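PDB 6Y1W: putative tryptophan halogenase from Xanthomonas campestris pv. campestris, which is a flavin-dependent halogenase that probably uses FAD to place a halogen on an aromatic substrate, as its relatives do. Local coordinates for residues R98-H103 with T399-T404; L73-A78 with R172-F177; S199-A204 with E330-A335. One frame throughout, in Å; residues are numbered along the deposited sequence. Where two conformers were deposited one is given.

The centres of contacts 2 and 3 are about 29 Å apart, and each lies on the opposite side of the chain's centre from contact 1, whose centre is about 42 Å from that of contact 2 and 47 Å from that of contact 3. Contact 1 borders the seven-stranded sheet. Contact 2 packs the link between helices 65-73 and 77-83 against helix 167-180, with helix 25-39 alongside. Contact 3 joins the start of strand 202-207 to the turn before strand 333-335, two non-adjacent strands of the eight-stranded sheet. Along the chain contacts 1 and 2 cross, contact 2 closes before contact 3 opens, and contact 3 is nested within contact 1, bringing together segments 94 to 296 residues apart.

Contact 1: R98-H103 with T399-T404; sequences RDVDRH and TDRRDT. With BUD ((2S,3S)-butane-2,3-diol), chain J.
Asp400 takes one arginine directly and a second through water, and these two, Arg98 and Arg102, place their guanidinium groups over each other's faces. Arg98 NE donates to Asp400 OD2 over 3.0 Å in a nearly straight salt-bridge hydrogen bond. The oxygen lies in the guanidinium plane, but the donor stands 41° out of the carboxylate plane, and the two planes are 60° apart. Arg98 CB starts away from 399-404; a bend farther out (chi2 -138°) lays the chain alongside Asp400. A water donates to Asp400 OD2 over 2.7 Å and to Asp99 OD2, probably easing the proximity of these carboxylates, and accepts from Arg102 NH1. The Asp400 charge probably offsets those of both arginines. Another water links Arg98 NH2 to Asp400 OD1. The backbones join where Asp400 N donates to Arg98 O, 2.8 Å away. Thr399 OG1 bonds to Trp97 O and accepts from Arg401 N, forming an ST turn.

Farther along, Arg401 packs its CG 3.6 Å from Asp99 CA, and Val100 CG2 covers one face of its guanidinium at 3.9 Å from CZ. The same group grips the Asp403 carboxylate side-on, edge to edge: NE meets OD1 and NH2 meets OD2 at 2.8 Å, each oxygen using its syn lone pair. Arg401 NH2 has a second acceptor, O2 of a bound butanediol, 2.9 Å away, while NH1 bonds to His96 O. A further water connects Asp99 OD1 with Asp403 OD1. The contact fastens the loop between helices 371-397 and 405-412 to the type II beta turn Asp99-Arg102, which joins antiparallel strands 91-99 and 102-107 at the border of the seven-stranded sheet, beside a butanediol pocket that Arg401 shares with His96 and Arg270.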
loop_
_atom_site.group_PDB
_atom_site.type_symbol
_atom_site.label_atom_id
_atom_site.label_comp_id
_atom_site.label_asym_id
_atom_site.label_seq_id
_atom_site.Cartn_x
_atom_site.Cartn_y
_atom_site.Cartn_z
ATOM N N ARG A 98 -16.553 25.016 0.207
ATOM C CA ARG A 98 -15.438 25.950 0.118
ATOM C C ARG A 98 -15.869 27.331 0.604
ATOM O O ARG A 98 -15.195 27.954 1.427
ATOM C CB ARG A 98 -14.920 26.025 -1.316
ATOM C CG ARG A 98 -13.624 26.847 -1.377
ATOM C CD ARG A 98 -13.537 27.784 -2.525
ATOM N NE ARG A 98 -12.330 28.598 -2.389
ATOM C CZ ARG A 98 -11.386 28.660 -3.319
ATOM N NH1 ARG A 98 -11.514 27.940 -4.422
ATOM N NH2 ARG A 98 -10.304 29.412 -3.127
ATOM N N ASP A 99 -17.013 27.805 0.117
ATOM C CA ASP A 99 -17.642 29.015 0.619
ATOM C C ASP A 99 -19.072 28.973 0.106
ATOM O O ASP A 99 -19.410 28.141 -0.748
ATOM C CB ASP A 99 -16.914 30.274 0.122
ATOM C CG ASP A 99 -17.124 31.463 1.031
ATOM O OD1 ASP A 99 -18.029 31.421 1.915
ATOM O OD2 ASP A 99 -16.346 32.441 0.844
ATOM N N VAL A 100 -19.918 29.867 0.631
ATOM C CA VAL A 100 -21.238 30.021 0.038
ATOM C C VAL A 100 -21.089 30.287 -1.443
ATOM O O VAL A 100 -20.264 31.105 -1.876
ATOM C CB VAL A 100 -22.012 31.159 0.724
ATOM C CG1 VAL A 100 -23.376 31.342 0.066
ATOM C CG2 VAL A 100 -22.155 30.840 2.203
ATOM N N ASP A 101 -21.893 29.575 -2.220
ATOM C CA ASP A 101 -21.990 29.650 -3.670
ATOM C C ASP A 101 -20.721 29.225 -4.387
ATOM O O ASP A 101 -20.555 29.546 -5.551
ATOM C CB ASP A 101 -22.399 31.055 -4.142
ATOM C CG ASP A 101 -23.785 31.427 -3.696
ATOM O OD1 ASP A 101 -24.679 30.553 -3.647
ATOM O OD2 ASP A 101 -23.958 32.605 -3.369
ATOM N N ARG A 102 -19.816 28.497 -3.726
ATOM C CA ARG A 102 -18.650 27.940 -4.398
ATOM C C ARG A 102 -18.705 26.435 -4.266
ATOM O O ARG A 102 -18.596 25.910 -3.150
ATOM C CB ARG A 102 -17.345 28.476 -3.816
ATOM C CG ARG A 102 -17.298 30.007 -3.980
ATOM C CD ARG A 102 -15.951 30.579 -3.680
ATOM N NE ARG A 102 -14.996 30.351 -4.782
ATOM C CZ ARG A 102 -13.779 30.885 -4.799
ATOM N NH1 ARG A 102 -13.388 31.666 -3.784
ATOM N NH2 ARG A 102 -12.956 30.637 -5.813
ATOM N N HIS A 103 -18.819 25.762 -5.403
ATOM C CA HIS A 103 -19.119 24.336 -5.486
ATOM C C HIS A 103 -18.024 23.605 -6.243
ATOM O O HIS A 103 -17.256 24.199 -6.990
ATOM C CB HIS A 103 -20.463 24.125 -6.203
ATOM C CG HIS A 103 -21.528 25.046 -5.726
ATOM N ND1 HIS A 103 -21.804 25.226 -4.384
ATOM C CD2 HIS A 103 -22.339 25.897 -6.397
ATOM C CE1 HIS A 103 -22.792 26.095 -4.254
ATOM N NE2 HIS A 103 -23.124 26.527 -5.460
ATOM N N THR A 399 -12.017 25.306 4.694
ATOM C CA THR A 399 -13.158 26.101 4.249
ATOM C C THR A 399 -12.790 27.566 4.362
ATOM O O THR A 399 -12.018 27.945 5.253
ATOM C CB THR A 399 -14.453 25.831 5.049
ATOM O OG1 THR A 399 -15.491 26.655 4.510
ATOM C CG2 THR A 399 -14.275 26.144 6.556
ATOM N N ASP A 400 -13.331 28.374 3.444
ATOM C CA ASP A 400 -13.275 29.833 3.549
ATOM C C ASP A 400 -14.394 30.399 4.414
ATOM O O ASP A 400 -14.373 31.603 4.737
ATOM C CB ASP A 400 -13.363 30.497 2.170
ATOM C CG ASP A 400 -12.192 30.166 1.265
ATOM O OD1 ASP A 400 -11.125 29.716 1.743
ATOM O OD2 ASP A 400 -12.356 30.388 0.057
ATOM N N ARG A 401 -15.353 29.573 4.802
ATOM C CA ARG A 401 -16.542 30.071 5.479
ATOM C C ARG A 401 -16.218 30.573 6.878
ATOM O O ARG A 401 -15.591 29.866 7.676
ATOM C CB ARG A 401 -17.601 28.979 5.545
ATOM C CG ARG A 401 -18.111 28.602 4.140
ATOM C CD ARG A 401 -19.361 27.698 4.218
ATOM N NE ARG A 401 -20.536 28.363 4.791
ATOM C CZ ARG A 401 -21.779 27.887 4.696
ATOM N NH1 ARG A 401 -22.005 26.745 4.036
ATOM N NH2 ARG A 401 -22.801 28.524 5.285
ATOM N N ARG A 402 -16.713 31.779 7.190
ATOM C CA ARG A 402 -16.693 32.316 8.547
ATOM C C ARG A 402 -18.054 32.904 8.898
ATOM O O ARG A 402 -18.170 33.727 9.826
ATOM C CB ARG A 402 -15.591 33.377 8.713
ATOM C CG ARG A 402 -14.207 32.908 8.287
ATOM C CD ARG A 402 -13.617 31.875 9.246
ATOM N NE ARG A 402 -12.224 31.600 8.914
ATOM C CZ ARG A 402 -11.806 30.696 8.034
ATOM N NH1 ARG A 402 -10.496 30.552 7.812
ATOM N NH2 ARG A 402 -12.699 29.943 7.380
ATOM N N ASP A 403 -19.087 32.486 8.180
ATOM C CA ASP A 403 -20.375 33.170 8.257
ATOM C C ASP A 403 -21.263 32.686 9.383
ATOM O O ASP A 403 -22.299 33.307 9.616
ATOM C CB ASP A 403 -21.144 33.053 6.936
ATOM C CG ASP A 403 -21.308 31.593 6.457
ATOM O OD1 ASP A 403 -20.294 31.019 6.018
ATOM O OD2 ASP A 403 -22.434 31.032 6.538
ATOM N N THR A 404 -20.937 31.564 10.053
ATOM C CA THR A 404 -21.649 31.126 11.241
ATOM C C THR A 404 -20.614 30.682 12.264
ATOM O O THR A 404 -19.435 30.425 11.921
ATOM C CB THR A 404 -22.623 29.952 10.983
ATOM O OG1 THR A 404 -21.845 28.765 10.707
ATOM C CG2 THR A 404 -23.554 30.247 9.821
HETATM C C1 BUD J . -27.526 29.761 1.957
HETATM O O1 BUD J . -27.792 29.369 4.358
HETATM C C2 BUD J . -27.250 28.862 3.163
HETATM O O2 BUD J . -25.567 28.193 4.646
HETATM C C3 BUD J . -25.749 28.781 3.396
HETATM C C4 BUD J . -25.085 27.879 2.356
HETATM O O HOH W 1 -9.119 29.733 -0.288
HETATM O O HOH W 2 -14.194 32.147 -0.929
HETATM O O HOH W 3 -19.149 32.739 3.984
HETATM O O HOH W 4 -15.426 33.910 3.563
#

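Contact 2: L73-A78 with R172-F177; sequences LEIDEA and RFLRRF
Two residues beyond Ile75, which packs between the rings of Phe173 and Phe177, Glu77 OE2 is hydrogen-bonded to the hydroxyls of both Tyr161 and Tyr163, and its OE1 to Tyr499 OH and His153 NE2. The chain reaches this point from helix 65-73, which is closed by a Schellman motif: Glu74, with positive phi, turns the chain away, and Ile75 N reaches back to His70 O. Asp76 then caps helix 77-83. Leu73 at the end of one helix and Ile75 in the link supply the side chains that meet helix 167-180. Leu73 O faces the edge of the Phe177 ring, 3.4 Å from CZ and close to the ring plane.

Ile75 is the centre of this apolar contact and splits its branches between two rings. Phe173 and Phe177 stand one turn apart, both with CG anti to the backbone N (chi1 176° for Phe173), which sends the two rings out together from the helix toward 73-78. Ile75 CG2 comes to the edge of Phe173, 3.7 Å from CE2, the two side chains sliding past each other in opposite directions. Its other branch runs to Phe177: CG1 packs 3.5 Å from CE2, and CD1 rises over the ring face in a CH-pi contact, 4.2 Å from the centroid and 19° off the normal. Leu73 CB adds a contact with Phe177 CZ at 3.9 Å.

Ala33 of helix 25-39 touches both Leu73 and Phe177. That helix carries part of a GxGxxG pattern, consistent with a Rossmann-type nucleotide-binding fold, and the Leu174 side chain comes within about 6 Å of that of Thr26, a predicted FAD-binding residue. Leu174 also crosses Ile75 at about a right angle, setting CD2 4.0 Å from Ile75 CD1.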
loop_
_atom_site.group_PDB
_atom_site.type_symbol
_atom_site.label_atom_id
_atom_site.label_comp_id
_atom_site.label_asym_id
_atom_site.label_seq_id
_atom_site.Cartn_x
_atom_site.Cartn_y
_atom_site.Cartn_z
ATOM N N LEU A 73 -18.345 -12.367 -4.315
ATOM C CA LEU A 73 -19.481 -13.209 -3.948
ATOM C C LEU A 73 -20.166 -13.793 -5.179
ATOM O O LEU A 73 -21.076 -14.624 -5.029
ATOM C CB LEU A 73 -20.502 -12.417 -3.118
ATOM C CG LEU A 73 -20.267 -12.412 -1.602
ATOM C CD1 LEU A 73 -18.865 -11.924 -1.242
ATOM C CD2 LEU A 73 -21.336 -11.587 -0.832
ATOM N N GLU A 74 -19.745 -13.391 -6.381
ATOM C CA GLU A 74 -20.415 -13.780 -7.631
ATOM C C GLU A 74 -21.897 -13.404 -7.623
ATOM O O GLU A 74 -22.778 -14.180 -8.011
ATOM C CB GLU A 74 -20.196 -15.275 -7.892
ATOM C CG GLU A 74 -18.716 -15.549 -8.005
ATOM C CD GLU A 74 -18.427 -16.999 -8.272
ATOM O OE1 GLU A 74 -18.182 -17.695 -7.306
ATOM O OE2 GLU A 74 -18.469 -17.445 -9.429
ATOM N N ILE A 75 -22.157 -12.166 -7.204
ATOM C CA ILE A 75 -23.464 -11.540 -7.299
ATOM C C ILE A 75 -23.510 -10.768 -8.597
ATOM O O ILE A 75 -22.591 -9.993 -8.878
ATOM C CB ILE A 75 -23.713 -10.615 -6.091
ATOM C CG1 ILE A 75 -24.002 -11.489 -4.885
ATOM C CG2 ILE A 75 -24.860 -9.574 -6.389
ATOM C CD1 ILE A 75 -24.087 -10.691 -3.582
ATOM N N ASP A 76 -24.542 -11.030 -9.418
ATOM C CA ASP A 76 -24.697 -10.365 -10.707
ATOM C C ASP A 76 -25.131 -8.917 -10.520
ATOM O O ASP A 76 -26.144 -8.644 -9.862
ATOM C CB ASP A 76 -25.749 -11.112 -11.550
ATOM C CG ASP A 76 -25.979 -10.452 -12.888
ATOM O OD1 ASP A 76 -25.078 -10.543 -13.759
ATOM O OD2 ASP A 76 -27.026 -9.791 -13.070
ATOM N N GLU A 77 -24.407 -7.996 -11.161
ATOM C CA GLU A 77 -24.650 -6.571 -10.921
ATOM C C GLU A 77 -26.044 -6.140 -11.365
ATOM O O GLU A 77 -26.770 -5.489 -10.598
ATOM C CB GLU A 77 -23.594 -5.738 -11.627
ATOM C CG GLU A 77 -23.847 -4.257 -11.446
ATOM C CD GLU A 77 -22.808 -3.413 -12.149
ATOM O OE1 GLU A 77 -22.870 -3.328 -13.392
ATOM O OE2 GLU A 77 -21.906 -2.880 -11.439
ATOM N N ALA A 78 -26.472 -6.520 -12.584
ATOM C CA ALA A 78 -27.788 -6.067 -13.035
ATOM C C ALA A 78 -28.916 -6.624 -12.153
ATOM O O ALA A 78 -29.890 -5.916 -11.873
ATOM C CB ALA A 78 -28.001 -6.425 -14.518
ATOM N N ARG A 172 -32.428 -7.479 2.158
ATOM C CA ARG A 172 -33.325 -8.592 1.855
ATOM C C ARG A 172 -32.761 -9.455 0.730
ATOM O O ARG A 172 -32.855 -10.693 0.792
ATOM C CB ARG A 172 -34.720 -8.064 1.494
ATOM C CG ARG A 172 -35.796 -9.166 1.427
ATOM C CD ARG A 172 -36.090 -9.704 2.840
ATOM N NE ARG A 172 -36.927 -10.911 2.842
ATOM C CZ ARG A 172 -36.506 -12.117 2.479
ATOM N NH1 ARG A 172 -35.260 -12.279 2.075
ATOM N NH2 ARG A 172 -37.329 -13.162 2.516
ATOM N N PHE A 173 -32.125 -8.824 -0.264
ATOM C CA PHE A 173 -31.455 -9.540 -1.347
ATOM C C PHE A 173 -30.334 -10.410 -0.796
ATOM O O PHE A 173 -30.213 -11.591 -1.152
ATOM C CB PHE A 173 -30.938 -8.514 -2.375
ATOM C CG PHE A 173 -30.147 -9.096 -3.494
ATOM C CD1 PHE A 173 -30.776 -9.491 -4.683
ATOM C CD2 PHE A 173 -28.779 -9.182 -3.417
ATOM C CE1 PHE A 173 -30.008 -10.006 -5.750
ATOM C CE2 PHE A 173 -28.019 -9.719 -4.475
ATOM C CZ PHE A 173 -28.636 -10.113 -5.631
ATOM N N LEU A 174 -29.553 -9.870 0.135
ATOM C CA LEU A 174 -28.473 -10.659 0.719
ATOM C C LEU A 174 -28.987 -11.755 1.621
ATOM O O LEU A 174 -28.309 -12.782 1.779
ATOM C CB LEU A 174 -27.518 -9.769 1.505
ATOM C CG LEU A 174 -26.780 -8.730 0.662
ATOM C CD1 LEU A 174 -26.167 -7.682 1.594
ATOM C CD2 LEU A 174 -25.697 -9.385 -0.197
ATOM N N ARG A 175 -30.143 -11.541 2.259
ATOM C CA ARG A 175 -30.726 -12.604 3.066
ATOM C C ARG A 175 -31.084 -13.794 2.186
ATOM O O ARG A 175 -30.826 -14.951 2.547
ATOM C CB ARG A 175 -31.986 -12.112 3.777
ATOM C CG ARG A 175 -32.743 -13.268 4.446
ATOM C CD ARG A 175 -33.893 -12.717 5.322
ATOM N NE ARG A 175 -34.864 -13.780 5.538
ATOM C CZ ARG A 175 -36.070 -13.569 6.069
ATOM N NH1 ARG A 175 -36.426 -12.362 6.466
ATOM N NH2 ARG A 175 -36.917 -14.598 6.220
ATOM N N ARG A 176 -31.708 -13.518 1.040
ATOM C CA ARG A 176 -32.055 -14.584 0.096
ATOM C C ARG A 176 -30.808 -15.324 -0.365
ATOM O O ARG A 176 -30.753 -16.561 -0.370
ATOM C CB ARG A 176 -32.773 -13.992 -1.113
ATOM C CG ARG A 176 -34.184 -13.536 -0.858
ATOM C CD ARG A 176 -34.856 -13.056 -2.166
ATOM N NE ARG A 176 -35.637 -11.836 -1.954
ATOM C CZ ARG A 176 -36.788 -11.801 -1.284
ATOM N NH1 ARG A 176 -37.290 -12.914 -0.762
ATOM N NH2 ARG A 176 -37.439 -10.651 -1.132
ATOM N N PHE A 177 -29.791 -14.568 -0.754
ATOM C CA PHE A 177 -28.499 -15.162 -1.125
ATOM C C PHE A 177 -27.935 -16.061 -0.018
ATOM O O PHE A 177 -27.465 -17.180 -0.278
ATOM C CB PHE A 177 -27.568 -13.993 -1.465
ATOM C CG PHE A 177 -26.146 -14.366 -1.874
ATOM C CD1 PHE A 177 -25.161 -14.589 -0.893
ATOM C CD2 PHE A 177 -25.756 -14.427 -3.203
ATOM C CE1 PHE A 177 -23.841 -14.875 -1.235
ATOM C CE2 PHE A 177 -24.408 -14.733 -3.551
ATOM C CZ PHE A 177 -23.461 -14.954 -2.570
#

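Contact 3: S199-A204 with E330-A335; sequences SGDIAA and EKNCVA
Ser199 opens the segment with its carbonyl oxygen 3.4 Å from CE of Lys331, whose aliphatic chain runs along the loop. Ser199 OG meanwhile accepts from Asp201 N, closing an ST turn. Gly200 sits at positive phi (79°) within that turn, and its O packs 3.5 Å from Lys331 CD. Asp201 follows with a carboxylate that touches the lysine by its hydrocarbon part, OD1 lying 3.5 Å from Lys331 CB; the ammonium group is too distant for a salt bridge. The same carboxylate stacks on the side-chain amide of Asn332, their planes 30° apart.

Ile202 is held at both backbone polar atoms by that amide. Its N donates to Asn332 OD1 over 2.8 Å, slightly tilted from the carbonyl plane. Asn332 ND2 returns a bond to Ile202 O at 2.9 Å, in the carbonyl plane and on a lone pair, and also donates to Asp216 O. A chi1 of 65° sets Asn332 CG between its backbone N and carbonyl carbon, turning the amide to Ile202, which it pairs with as a neighbouring strand might. The Ile202 side chain adds an apolar touch, CD1 lying 3.8 Å from Cys333 CB. Ala203 and Ala204 then form a classic beta bulge opposite Gln194.

Lys331 and Asn332 are the central residues of the type II' turn joining strands 329-330 and 333-335 in a beta hairpin. Four strands separate 202-207 from 333-335 in the eight-stranded sheet, and the turn meets 199-202 where strand 202-207 begins. Ile202 touches Val193 of strand 184-195, Phe218 of strand 217-220 and Leu228 of helix 227-232, which also touches Cys333.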
loop_
_atom_site.group_PDB
_atom_site.type_symbol
_atom_site.label_atom_id
_atom_site.label_comp_id
_atom_site.label_asym_id
_atom_site.label_seq_id
_atom_site.Cartn_x
_atom_site.Cartn_y
_atom_site.Cartn_z
ATOM N N SER A 199 -12.816 -17.734 30.694
ATOM C CA SER A 199 -12.168 -16.937 29.654
ATOM C C SER A 199 -12.820 -15.576 29.449
ATOM O O SER A 199 -12.186 -14.658 28.912
ATOM C CB SER A 199 -12.185 -17.702 28.326
ATOM O OG SER A 199 -13.526 -17.951 27.962
ATOM N N GLY A 200 -14.072 -15.435 29.835
ATOM C CA GLY A 200 -14.812 -14.267 29.427
ATOM C C GLY A 200 -15.332 -14.326 28.006
ATOM O O GLY A 200 -16.063 -13.415 27.605
ATOM N N ASP A 201 -15.010 -15.371 27.243
ATOM C CA ASP A 201 -15.536 -15.456 25.876
ATOM C C ASP A 201 -17.055 -15.507 25.888
ATOM O O ASP A 201 -17.678 -15.966 26.847
ATOM C CB ASP A 201 -15.030 -16.703 25.153
ATOM C CG ASP A 201 -13.570 -16.675 24.897
ATOM O OD1 ASP A 201 -12.922 -15.651 25.174
ATOM O OD2 ASP A 201 -13.054 -17.712 24.445
ATOM N N ILE A 202 -17.669 -15.039 24.797
ATOM C CA ILE A 202 -19.103 -15.244 24.656
ATOM C C ILE A 202 -19.377 -16.732 24.456
ATOM O O ILE A 202 -18.727 -17.397 23.642
ATOM C CB ILE A 202 -19.659 -14.431 23.484
ATOM C CG1 ILE A 202 -19.341 -12.954 23.695
ATOM C CG2 ILE A 202 -21.176 -14.709 23.337
ATOM C CD1 ILE A 202 -19.787 -12.081 22.580
ATOM N N ALA A 203 -20.356 -17.263 25.189
ATOM C CA ALA A 203 -20.735 -18.671 25.066
ATOM C C ALA A 203 -22.026 -18.894 24.281
ATOM O O ALA A 203 -22.115 -19.857 23.510
ATOM C CB ALA A 203 -20.883 -19.301 26.458
ATOM N N ALA A 204 -23.030 -18.036 24.451
ATOM C CA ALA A 204 -24.315 -18.264 23.808
ATOM C C ALA A 204 -25.148 -17.004 23.914
ATOM O O ALA A 204 -24.938 -16.176 24.806
ATOM C CB ALA A 204 -25.078 -19.433 24.451
ATOM N N GLU A 330 -12.585 -8.569 19.887
ATOM C CA GLU A 330 -12.281 -8.759 21.309
ATOM C C GLU A 330 -12.681 -10.183 21.645
ATOM O O GLU A 330 -13.841 -10.551 21.445
ATOM C CB GLU A 330 -13.047 -7.735 22.156
ATOM C CG GLU A 330 -12.976 -7.952 23.660
ATOM C CD GLU A 330 -11.741 -7.349 24.250
ATOM O OE1 GLU A 330 -10.915 -6.815 23.480
ATOM O OE2 GLU A 330 -11.595 -7.422 25.488
ATOM N N LYS A 331 -11.724 -10.975 22.154
ATOM C CA LYS A 331 -11.992 -12.381 22.471
ATOM C C LYS A 331 -12.595 -13.058 21.238
ATOM O O LYS A 331 -11.963 -13.063 20.190
ATOM C CB LYS A 331 -12.899 -12.509 23.692
ATOM C CG LYS A 331 -12.334 -11.782 24.960
ATOM C CD LYS A 331 -13.010 -12.234 26.258
ATOM C CE LYS A 331 -12.315 -11.623 27.489
ATOM N NZ LYS A 331 -10.857 -11.640 27.279
ATOM N N ASN A 332 -13.783 -13.650 21.349
ATOM C CA ASN A 332 -14.385 -14.343 20.207
ATOM C C ASN A 332 -15.539 -13.553 19.587
ATOM O O ASN A 332 -16.484 -14.141 19.053
ATOM C CB ASN A 332 -14.857 -15.755 20.586
ATOM C CG ASN A 332 -16.003 -15.758 21.604
ATOM O OD1 ASN A 332 -16.175 -14.833 22.390
ATOM N ND2 ASN A 332 -16.813 -16.797 21.565
ATOM N N CYS A 333 -15.438 -12.228 19.612
ATOM C CA CYS A 333 -16.457 -11.333 19.081
ATOM C C CYS A 333 -15.830 -10.338 18.103
ATOM O O CYS A 333 -14.820 -9.701 18.417
ATOM C CB CYS A 333 -17.138 -10.576 20.231
ATOM S SG CYS A 333 -18.393 -9.396 19.665
ATOM N N VAL A 334 -16.404 -10.233 16.902
ATOM C CA VAL A 334 -15.978 -9.228 15.917
ATOM C C VAL A 334 -17.146 -8.282 15.703
ATOM O O VAL A 334 -18.242 -8.718 15.309
ATOM C CB VAL A 334 -15.533 -9.874 14.589
ATOM C CG1 VAL A 334 -15.155 -8.805 13.586
ATOM C CG2 VAL A 334 -14.328 -10.810 14.797
ATOM N N ALA A 335 -16.920 -6.978 15.951
ATOM C CA ALA A 335 -17.971 -5.998 15.673
ATOM C C ALA A 335 -17.905 -5.509 14.230
ATOM O O ALA A 335 -16.823 -5.298 13.676
ATOM C CB ALA A 335 -17.864 -4.796 16.625
#